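Local coordinates for putative mandelate racemase (Bordetella bronchiseptica, PDB 3OZY), which is of unknown function but, as a magnesium-binding member of the enolase superfamily, probably abstracts a proton from the carbon alpha to a carboxylate, perhaps in an acid-sugar substrate, at residues A[83-88]-A[283-288]; A[157-162]-A[194-199]; A[227-232]-A[239-244]. All coordinates share one frame; numbering follows the deposited sequence. Where two conformers were deposited one is given.

Contact 1 of 3, residues A[83-88]-A[283-288]; sequences YLWHKV and GITEAL. With MG (magnesium ion), chain D.
Trp85 supplies about half of the surface buried here, laying its indole against Glu286 and Thr285 of the facing helix. The carboxylate of Glu286 lies almost parallel to the indole, the two planes only 8° apart, with OE1 3.6 Å above the ring plane and offset toward the rim of the six-membered ring. Glu286 OE1 comes closest to Trp85 CZ2, at 3.7 Å. Glu286 gets there by sending CG anti to its own N (chi1 -169°) and then bending at chi2, which folds the carboxylate back over the indole. Arg259 forms a salt bridge with the same OE1 and probably offsets the cost of burying the charge.

Thr285 adds an apolar touch, its CB standing 4.1 Å from Trp85 CD1 in an oblique approach. Its hydroxyl turns to other work, hydrogen bonding with Asp111 and Trp115 of helix 102-122, so a small residue with both polar and apolar parts fits well. The contact joins the N-terminal domain, through helix 81-97, to helix 284-296 of the beta-alpha barrel, the two-domain build of the enolase superfamily. Tryptophan suits the seam because it offers a broad apolar surface and one donor, NE1, which hydrogen bonds to the carbonyl of Gly282. Next along, Gly283 holds the N-cap position at a phi of 127°, a conformation that favours glycine.

Trp85 also flanks the neighbouring His86, with CE3 3.6 Å above the centre of the imidazole plane. His86 ND1 binds a magnesium ion at 2.1 Å, and His90 and a water share that ion.

Contact 2 of 3, residues A[157-162]-A[194-199]; sequences DELAGW and ADVEIL
Leu159 and Ile198 meet methyl to methyl with their side chains crossing at about a right angle, Leu159 CD2 lying 4.0 Å from Ile198 CD1. The Ile198 side chain leaves its strand alongside the helix rather than straight at it. With chi2 at 172° the arm through CG1 is extended, and this reach carries CD1 to the leucine. The other branch of Leu159 serves a second residue, CD1 coming to 4.5 Å from CG1 of Val196, a looser touch. A forked leucine is thus well matched to two beta-branched residues spaced two apart on roughly the same side of the backbone, Val196 aimed at the helix and Ile198 past it.

This is helix-on-strand packing in the outer layer of the beta-alpha barrel: helix 152-164 follows strand 139-146 and lies over the parallel strands, and strand 197-201 comes two places along the sheet. Leu159 also touches Ile146, Ala170 of strand 169-173, and Met188 and Val192 of helix 178-192, so a buried, purely apolar side chain suits the position. Glu197, between the two touching residues, points away from the helix.

Along the helix itself, Trp162 NE1 donates a nearly straight bond, 3.0 Å and 169°, to OE2 of Glu158 one turn earlier. The acceptor uses its anti lone pair and sits in the indole plane, which restrains the tilt of the ring. Asp157, on the exposed side, forms a salt bridge with Arg191 of helix 178-192.

Contact 3 of 3, residues A[227-232]-A[239-244]; sequences EEPLSI and RILRAQ. With MG (magnesium ion), chain C.
Leu241 has CG anti to its carbonyl carbon (chi1 -65°) and CD1 anti to its CA (chi2 172°), an extended conformation that pushes CD1 from the helix toward Pro229 and Leu230. In Leu230 too CG is anti to the carbonyl carbon and the branch to CD1 is extended, which together carry CD1 toward Leu241. The two leucines approach tip to tip, CD1 of Leu230 lying 4.0 Å from CD1 of Leu241.

Pro229 makes the closer touch. Its ring and the leucine slide past each other in opposite directions, with Leu241 CD1 3.6 Å from Pro229 CG and 3.7 Å from Pro229 CB. One methyl therefore meets both residues. Proline suits this place because its rigid ring gives a fixed apolar surface two residues past the end of strand 225-227. Leucine suits position 241, which also touches Leu212 of helix 208-220 and Ile250 of strand 249-252. Gln244 folds its side chain back to donate from NE2 to the carbonyl O of Ile240, one turn earlier, at 2.9 Å.

Just before the proline come two acidic residues. Glu227 extends its chain so that OE2 binds magnesium at 2.2 Å, while its OE1 is held by Lys171 and Gln275, which together should fix the rotation of the carboxylate. Glu228 acts in the second shell: a water bound to the metal donates to Glu228 OE1 at 2.7 Å. Asp201 and Glu254 bring the other two carboxylates. Three acidic ligands at or just after the ends of three successive strands are the hallmark of the magnesium site of the enolase superfamily, at the C-terminal mouth of the barrel.

In the fold
Contact 1 has the longest sequence separation of the three: its first segment lies in the N-terminal domain and its second late in the barrel, so contacts 2 and 3 both fall between them in sequence. Those two follow one another, contact 2 closing before contact 3 opens, and lie within the barrel domain. Strands 197-201 and 225-227 pair in parallel, and the nearest atoms of contacts 2 and 3 are about 6 Å apart, their centres about 23 Å. Contacts 1 and 2 are on opposite sides of the chain's centre, their centres about 37 Å apart; the centres of contacts 1 and 3 are about 28 Å apart. Domain joining, barrel packing and the three-carboxylate magnesium site are thus spread over the two-domain chain.

Contact 1 of 3, residues A[83-88]-A[283-288]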
loop_
_atom_site.group_PDB
_atom_site.type_symbol
_atom_site.label_atom_id
_atom_site.label_comp_id
_atom_site.label_asym_id
_atom_site.label_seq_id
_atom_site.Cartn_x
_atom_site.Cartn_y
_atom_site.Cartn_z
ATOM N N TYR A 83 9.723 9.743 17.323
ATOM C CA TYR A 83 8.353 10.109 17.648
ATOM C C TYR A 83 7.565 10.454 16.384
ATOM O O TYR A 83 6.445 9.984 16.190
ATOM C CB TYR A 83 8.340 11.294 18.622
ATOM C CG TYR A 83 6.970 11.901 18.808
ATOM C CD1 TYR A 83 5.977 11.215 19.495
ATOM C CD2 TYR A 83 6.665 13.159 18.301
ATOM C CE1 TYR A 83 4.718 11.753 19.663
ATOM C CE2 TYR A 83 5.400 13.713 18.474
ATOM C CZ TYR A 83 4.435 13.002 19.152
ATOM O OH TYR A 83 3.175 13.533 19.328
ATOM N N LEU A 84 8.155 11.275 15.521
ATOM C CA LEU A 84 7.431 11.765 14.348
ATOM C C LEU A 84 7.099 10.664 13.341
ATOM O O LEU A 84 6.044 10.711 12.693
ATOM C CB LEU A 84 8.198 12.908 13.679
ATOM C CG LEU A 84 8.265 14.175 14.537
ATOM C CD1 LEU A 84 9.217 15.184 13.913
ATOM C CD2 LEU A 84 6.881 14.789 14.731
ATOM N N TRP A 85 7.968 9.657 13.230
ATOM C CA TRP A 85 7.689 8.531 12.338
ATOM C C TRP A 85 6.382 7.874 12.752
ATOM O O TRP A 85 5.490 7.630 11.936
ATOM C CB TRP A 85 8.824 7.499 12.379
ATOM C CG TRP A 85 8.758 6.540 11.220
ATOM C CD1 TRP A 85 9.434 6.645 10.036
ATOM C CD2 TRP A 85 7.938 5.364 11.114
ATOM N NE1 TRP A 85 9.098 5.603 9.209
ATOM C CE2 TRP A 85 8.184 4.801 9.844
ATOM C CE3 TRP A 85 7.038 4.721 11.974
ATOM C CZ2 TRP A 85 7.558 3.636 9.406
ATOM C CZ3 TRP A 85 6.411 3.553 11.534
ATOM C CH2 TRP A 85 6.677 3.028 10.261
ATOM N N HIS A 86 6.275 7.590 14.042
ATOM C CA HIS A 86 5.110 6.892 14.564
ATOM C C HIS A 86 3.865 7.763 14.612
ATOM O O HIS A 86 2.762 7.288 14.322
ATOM C CB HIS A 86 5.469 6.232 15.893
ATOM C CG HIS A 86 6.485 5.153 15.722
ATOM N ND1 HIS A 86 6.136 3.840 15.500
ATOM C CD2 HIS A 86 7.835 5.201 15.621
ATOM C CE1 HIS A 86 7.225 3.116 15.329
ATOM N NE2 HIS A 86 8.271 3.918 15.389
ATOM N N LYS A 87 4.040 9.046 14.904
ATOM C CA LYS A 87 2.922 9.971 14.862
ATOM C C LYS A 87 2.293 9.947 13.466
ATOM O O LYS A 87 1.067 9.899 13.317
ATOM C CB LYS A 87 3.391 11.388 15.205
ATOM C CG LYS A 87 2.256 12.385 15.246
ATOM C CD LYS A 87 2.724 13.808 15.486
ATOM C CE LYS A 87 1.502 14.708 15.652
ATOM N NZ LYS A 87 1.835 16.158 15.611
ATOM N N VAL A 88 3.134 9.970 12.438
ATOM C CA VAL A 88 2.650 10.002 11.060
ATOM C C VAL A 88 2.049 8.664 10.620
ATOM O O VAL A 88 0.969 8.620 10.022
ATOM C CB VAL A 88 3.784 10.433 10.112
ATOM C CG1 VAL A 88 3.419 10.177 8.650
ATOM C CG2 VAL A 88 4.123 11.905 10.334
ATOM N N GLY A 283 11.862 5.063 5.315
ATOM C CA GLY A 283 12.798 6.107 5.714
ATOM C C GLY A 283 14.136 5.540 6.132
ATOM O O GLY A 283 14.314 4.324 6.160
ATOM N N ILE A 284 15.089 6.417 6.437
ATOM C CA ILE A 284 16.298 5.980 7.118
ATOM C C ILE A 284 15.931 5.277 8.437
ATOM O O ILE A 284 16.484 4.234 8.766
ATOM C CB ILE A 284 17.234 7.181 7.350
ATOM C CG1 ILE A 284 17.931 7.536 6.029
ATOM C CG2 ILE A 284 18.233 6.883 8.454
ATOM C CD1 ILE A 284 18.743 8.841 6.069
ATOM N N THR A 285 14.974 5.831 9.171
ATOM C CA THR A 285 14.549 5.233 10.436
ATOM C C THR A 285 14.134 3.769 10.255
ATOM O O THR A 285 14.541 2.885 11.017
ATOM C CB THR A 285 13.396 6.043 11.037
ATOM O OG1 THR A 285 13.816 7.406 11.178
ATOM C CG2 THR A 285 12.977 5.487 12.399
ATOM N N GLU A 286 13.350 3.512 9.219
ATOM C CA GLU A 286 12.838 2.169 8.988
ATOM C C GLU A 286 13.899 1.240 8.374
ATOM O O GLU A 286 14.008 0.070 8.757
ATOM C CB GLU A 286 11.577 2.231 8.125
ATOM C CG GLU A 286 10.801 0.915 8.047
ATOM C CD GLU A 286 10.119 0.528 9.353
ATOM O OE1 GLU A 286 10.216 1.271 10.356
ATOM O OE2 GLU A 286 9.490 -0.549 9.377
ATOM N N ALA A 287 14.694 1.750 7.438
ATOM C CA ALA A 287 15.758 0.937 6.853
ATOM C C ALA A 287 16.769 0.482 7.905
ATOM O O ALA A 287 17.288 -0.633 7.824
ATOM C CB ALA A 287 16.464 1.694 5.729
ATOM N N LEU A 288 17.056 1.336 8.887
ATOM C CA LEU A 288 17.949 0.954 9.979
ATOM C C LEU A 288 17.435 -0.293 10.686
ATOM O O LEU A 288 18.206 -1.214 10.995
ATOM C CB LEU A 288 18.083 2.083 10.999
ATOM C CG LEU A 288 18.964 3.255 10.580
ATOM C CD1 LEU A 288 18.788 4.381 11.586
ATOM C CD2 LEU A 288 20.423 2.824 10.491
HETATM MG MG MG D . 4.519 2.568 16.063
HETATM O O HOH W 1 4.216 3.217 18.405
#

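Contact 2 of 3, residues A[157-162]-A[194-199]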
loop_
_atom_site.group_PDB
_atom_site.type_symbol
_atom_site.label_atom_id
_atom_site.label_comp_id
_atom_site.label_asym_id
_atom_site.label_seq_id
_atom_site.Cartn_x
_atom_site.Cartn_y
_atom_site.Cartn_z
ATOM N N ASP A 157 29.180 -6.753 -24.240
ATOM C CA ASP A 157 29.877 -5.492 -24.507
ATOM C C ASP A 157 29.553 -4.466 -23.428
ATOM O O ASP A 157 30.439 -3.783 -22.920
ATOM C CB ASP A 157 29.468 -4.906 -25.864
ATOM C CG ASP A 157 30.124 -5.606 -27.045
ATOM O OD1 ASP A 157 31.100 -6.368 -26.857
ATOM O OD2 ASP A 157 29.648 -5.381 -28.178
ATOM N N GLU A 158 28.272 -4.343 -23.086
ATOM C CA GLU A 158 27.902 -3.347 -22.092
ATOM C C GLU A 158 28.504 -3.688 -20.726
ATOM O O GLU A 158 29.016 -2.805 -20.032
ATOM C CB GLU A 158 26.389 -3.143 -21.996
ATOM C CG GLU A 158 26.090 -2.000 -21.048
ATOM C CD GLU A 158 24.649 -1.548 -21.010
ATOM O OE1 GLU A 158 23.826 -2.006 -21.837
ATOM O OE2 GLU A 158 24.365 -0.701 -20.125
ATOM N N LEU A 159 28.470 -4.966 -20.347
ATOM C CA LEU A 159 29.084 -5.374 -19.086
ATOM C C LEU A 159 30.567 -5.042 -19.064
ATOM O O LEU A 159 31.073 -4.460 -18.100
ATOM C CB LEU A 159 28.883 -6.868 -18.835
ATOM C CG LEU A 159 29.534 -7.398 -17.556
ATOM C CD1 LEU A 159 28.985 -6.669 -16.329
ATOM C CD2 LEU A 159 29.322 -8.904 -17.437
ATOM N N ALA A 160 31.270 -5.416 -20.130
ATOM C CA ALA A 160 32.697 -5.128 -20.222
ATOM C C ALA A 160 32.972 -3.629 -20.107
ATOM O O ALA A 160 33.944 -3.225 -19.479
ATOM C CB ALA A 160 33.280 -5.688 -21.518
ATOM N N GLY A 161 32.102 -2.813 -20.698
ATOM C CA GLY A 161 32.210 -1.367 -20.585
ATOM C C GLY A 161 32.118 -0.864 -19.147
ATOM O O GLY A 161 32.914 -0.026 -18.723
ATOM N N TRP A 162 31.147 -1.366 -18.382
ATOM C CA TRP A 162 31.017 -0.934 -16.984
ATOM C C TRP A 162 32.193 -1.415 -16.131
ATOM O O TRP A 162 32.662 -0.701 -15.240
ATOM C CB TRP A 162 29.656 -1.348 -16.381
ATOM C CG TRP A 162 28.527 -0.647 -17.053
ATOM C CD1 TRP A 162 27.488 -1.219 -17.726
ATOM C CD2 TRP A 162 28.359 0.769 -17.179
ATOM N NE1 TRP A 162 26.669 -0.243 -18.248
ATOM C CE2 TRP A 162 27.189 0.984 -17.934
ATOM C CE3 TRP A 162 29.085 1.878 -16.726
ATOM C CZ2 TRP A 162 26.723 2.263 -18.242
ATOM C CZ3 TRP A 162 28.619 3.148 -17.035
ATOM C CH2 TRP A 162 27.453 3.328 -17.785
ATOM N N ALA A 194 35.398 -14.973 -13.979
ATOM C CA ALA A 194 34.789 -15.262 -12.682
ATOM C C ALA A 194 34.862 -14.144 -11.634
ATOM O O ALA A 194 34.160 -14.199 -10.623
ATOM C CB ALA A 194 35.372 -16.559 -12.109
ATOM N N ASP A 195 35.696 -13.135 -11.864
ATOM C CA ASP A 195 35.971 -12.132 -10.832
ATOM C C ASP A 195 35.004 -10.945 -10.804
ATOM O O ASP A 195 35.150 -10.039 -9.979
ATOM C CB ASP A 195 37.411 -11.627 -10.945
ATOM C CG ASP A 195 38.427 -12.664 -10.508
ATOM O OD1 ASP A 195 38.047 -13.585 -9.755
ATOM O OD2 ASP A 195 39.604 -12.553 -10.911
ATOM N N VAL A 196 34.025 -10.948 -11.698
ATOM C CA VAL A 196 33.023 -9.891 -11.728
ATOM C C VAL A 196 31.695 -10.494 -11.303
ATOM O O VAL A 196 31.306 -11.538 -11.812
ATOM C CB VAL A 196 32.900 -9.303 -13.148
ATOM C CG1 VAL A 196 31.735 -8.322 -13.230
ATOM C CG2 VAL A 196 34.221 -8.634 -13.554
ATOM N N GLU A 197 31.005 -9.852 -10.361
ATOM C CA GLU A 197 29.710 -10.372 -9.921
ATOM C C GLU A 197 28.623 -9.970 -10.899
ATOM O O GLU A 197 28.568 -8.817 -11.336
ATOM C CB GLU A 197 29.346 -9.888 -8.518
ATOM C CG GLU A 197 30.340 -10.294 -7.422
ATOM C CD GLU A 197 30.357 -11.786 -7.112
ATOM O OE1 GLU A 197 29.481 -12.547 -7.588
ATOM O OE2 GLU A 197 31.251 -12.203 -6.341
ATOM N N ILE A 198 27.772 -10.924 -11.257
ATOM C CA ILE A 198 26.656 -10.652 -12.144
ATOM C C ILE A 198 25.362 -10.908 -11.391
ATOM O O ILE A 198 25.123 -12.020 -10.897
ATOM C CB ILE A 198 26.720 -11.518 -13.430
ATOM C CG1 ILE A 198 28.006 -11.226 -14.216
ATOM C CG2 ILE A 198 25.505 -11.266 -14.307
ATOM C CD1 ILE A 198 28.238 -12.166 -15.391
ATOM N N LEU A 199 24.551 -9.863 -11.294
ATOM C CA LEU A 199 23.259 -9.891 -10.614
ATOM C C LEU A 199 22.170 -9.911 -11.677
ATOM O O LEU A 199 22.378 -9.399 -12.774
ATOM C CB LEU A 199 23.098 -8.623 -9.775
ATOM C CG LEU A 199 23.976 -8.442 -8.532
ATOM C CD1 LEU A 199 25.472 -8.607 -8.790
ATOM C CD2 LEU A 199 23.683 -7.070 -7.945
#

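Contact 3 of 3, residues A[227-232]-A[239-244]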
loop_
_atom_site.group_PDB
_atom_site.type_symbol
_atom_site.label_atom_id
_atom_site.label_comp_id
_atom_site.label_asym_id
_atom_site.label_seq_id
_atom_site.Cartn_x
_atom_site.Cartn_y
_atom_site.Cartn_z
ATOM N N GLU A 227 16.905 -11.106 -8.301
ATOM C CA GLU A 227 16.100 -10.046 -7.694
ATOM C C GLU A 227 14.694 -9.997 -8.294
ATOM O O GLU A 227 14.528 -10.155 -9.509
ATOM C CB GLU A 227 16.822 -8.712 -7.886
ATOM C CG GLU A 227 16.003 -7.490 -7.557
ATOM C CD GLU A 227 16.836 -6.233 -7.555
ATOM O OE1 GLU A 227 18.080 -6.332 -7.633
ATOM O OE2 GLU A 227 16.250 -5.134 -7.465
ATOM N N GLU A 228 13.694 -9.775 -7.435
ATOM C CA GLU A 228 12.281 -9.808 -7.829
ATOM C C GLU A 228 12.001 -10.908 -8.854
ATOM O O GLU A 228 11.453 -10.663 -9.930
ATOM C CB GLU A 228 11.790 -8.441 -8.328
ATOM C CG GLU A 228 11.676 -7.396 -7.217
ATOM C CD GLU A 228 10.764 -6.252 -7.610
ATOM O OE1 GLU A 228 10.733 -5.902 -8.814
ATOM O OE2 GLU A 228 10.065 -5.707 -6.731
ATOM N N PRO A 229 12.353 -12.151 -8.516
ATOM C CA PRO A 229 12.110 -13.227 -9.486
ATOM C C PRO A 229 10.619 -13.430 -9.746
ATOM O O PRO A 229 10.240 -13.822 -10.856
ATOM C CB PRO A 229 12.690 -14.456 -8.784
ATOM C CG PRO A 229 12.592 -14.128 -7.304
ATOM C CD PRO A 229 12.915 -12.654 -7.249
ATOM N N LEU A 230 9.790 -13.156 -8.735
ATOM C CA LEU A 230 8.347 -13.389 -8.784
ATOM C C LEU A 230 7.614 -12.153 -8.305
ATOM O O LEU A 230 8.213 -11.234 -7.749
ATOM C CB LEU A 230 7.962 -14.541 -7.845
ATOM C CG LEU A 230 8.713 -15.859 -8.041
ATOM C CD1 LEU A 230 8.446 -16.795 -6.872
ATOM C CD2 LEU A 230 8.316 -16.523 -9.353
ATOM N N SER A 231 6.302 -12.151 -8.493
ATOM C CA SER A 231 5.445 -11.197 -7.810
ATOM C C SER A 231 5.840 -11.090 -6.344
ATOM O O SER A 231 6.010 -12.111 -5.661
ATOM C CB SER A 231 4.001 -11.683 -7.881
ATOM O OG SER A 231 3.190 -10.928 -6.988
ATOM N N ILE A 232 5.951 -9.862 -5.840
ATOM C CA ILE A 232 6.249 -9.676 -4.421
ATOM C C ILE A 232 5.119 -10.174 -3.527
ATOM O O ILE A 232 5.297 -10.283 -2.319
ATOM C CB ILE A 232 6.576 -8.200 -4.048
ATOM C CG1 ILE A 232 5.306 -7.382 -3.768
ATOM C CG2 ILE A 232 7.458 -7.555 -5.113
ATOM C CD1 ILE A 232 4.500 -7.055 -4.997
ATOM N N ARG A 239 10.183 -18.810 -1.187
ATOM C CA ARG A 239 10.677 -19.903 -0.357
ATOM C C ARG A 239 11.065 -21.101 -1.225
ATOM O O ARG A 239 12.110 -21.714 -1.014
ATOM C CB ARG A 239 9.651 -20.328 0.696
ATOM C CG ARG A 239 10.213 -21.392 1.656
ATOM C CD ARG A 239 9.113 -22.110 2.446
ATOM N NE ARG A 239 8.299 -22.954 1.583
ATOM C CZ ARG A 239 8.713 -24.097 1.041
ATOM N NH1 ARG A 239 9.942 -24.551 1.276
ATOM N NH2 ARG A 239 7.894 -24.788 0.258
ATOM N N ILE A 240 10.225 -21.423 -2.203
ATOM C CA ILE A 240 10.507 -22.540 -3.099
ATOM C C ILE A 240 11.842 -22.337 -3.821
ATOM O O ILE A 240 12.651 -23.265 -3.928
ATOM C CB ILE A 240 9.353 -22.741 -4.092
ATOM C CG1 ILE A 240 8.115 -23.238 -3.335
ATOM C CG2 ILE A 240 9.745 -23.734 -5.193
ATOM C CD1 ILE A 240 6.823 -23.194 -4.123
ATOM N N LEU A 241 12.087 -21.126 -4.304
ATOM C CA LEU A 241 13.354 -20.837 -4.981
ATOM C C LEU A 241 14.539 -20.983 -4.029
ATOM O O LEU A 241 15.547 -21.604 -4.358
ATOM C CB LEU A 241 13.342 -19.434 -5.585
ATOM C CG LEU A 241 12.341 -19.207 -6.714
ATOM C CD1 LEU A 241 12.285 -17.728 -7.096
ATOM C CD2 LEU A 241 12.718 -20.063 -7.917
ATOM N N ARG A 242 14.404 -20.419 -2.838
ATOM C CA ARG A 242 15.468 -20.497 -1.859
ATOM C C ARG A 242 15.723 -21.939 -1.405
ATOM O O ARG A 242 16.867 -22.327 -1.151
ATOM C CB ARG A 242 15.120 -19.585 -0.687
ATOM C CG ARG A 242 16.215 -19.418 0.290
ATOM C CD ARG A 242 15.942 -18.232 1.175
ATOM N NE ARG A 242 16.950 -18.225 2.212
ATOM C CZ ARG A 242 16.838 -18.879 3.360
ATOM N NH1 ARG A 242 15.737 -19.569 3.633
ATOM N NH2 ARG A 242 17.823 -18.829 4.246
ATOM N N ALA A 243 14.658 -22.735 -1.324
ATOM C CA ALA A 243 14.755 -24.126 -0.896
ATOM C C ALA A 243 15.559 -24.992 -1.863
ATOM O O ALA A 243 15.898 -26.135 -1.545
ATOM C CB ALA A 243 13.358 -24.711 -0.703
ATOM N N GLN A 244 15.868 -24.475 -3.051
ATOM C CA GLN A 244 16.681 -25.251 -3.979
ATOM C C GLN A 244 18.134 -25.334 -3.517
ATOM O O GLN A 244 18.901 -26.146 -4.028
ATOM C CB GLN A 244 16.584 -24.699 -5.407
ATOM C CG GLN A 244 15.146 -24.640 -5.934
ATOM C CD GLN A 244 14.380 -25.942 -5.721
ATOM O OE1 GLN A 244 14.795 -26.999 -6.196
ATOM N NE2 GLN A 244 13.258 -25.870 -5.006
HETATM MG MG MG C . 15.020 -4.009 -8.967
HETATM O O HOH W 2 13.277 -5.316 -9.413
HETATM O O HOH W 3 13.793 -2.627 -10.457
HETATM O O HOH W 4 16.653 -2.298 -9.107
#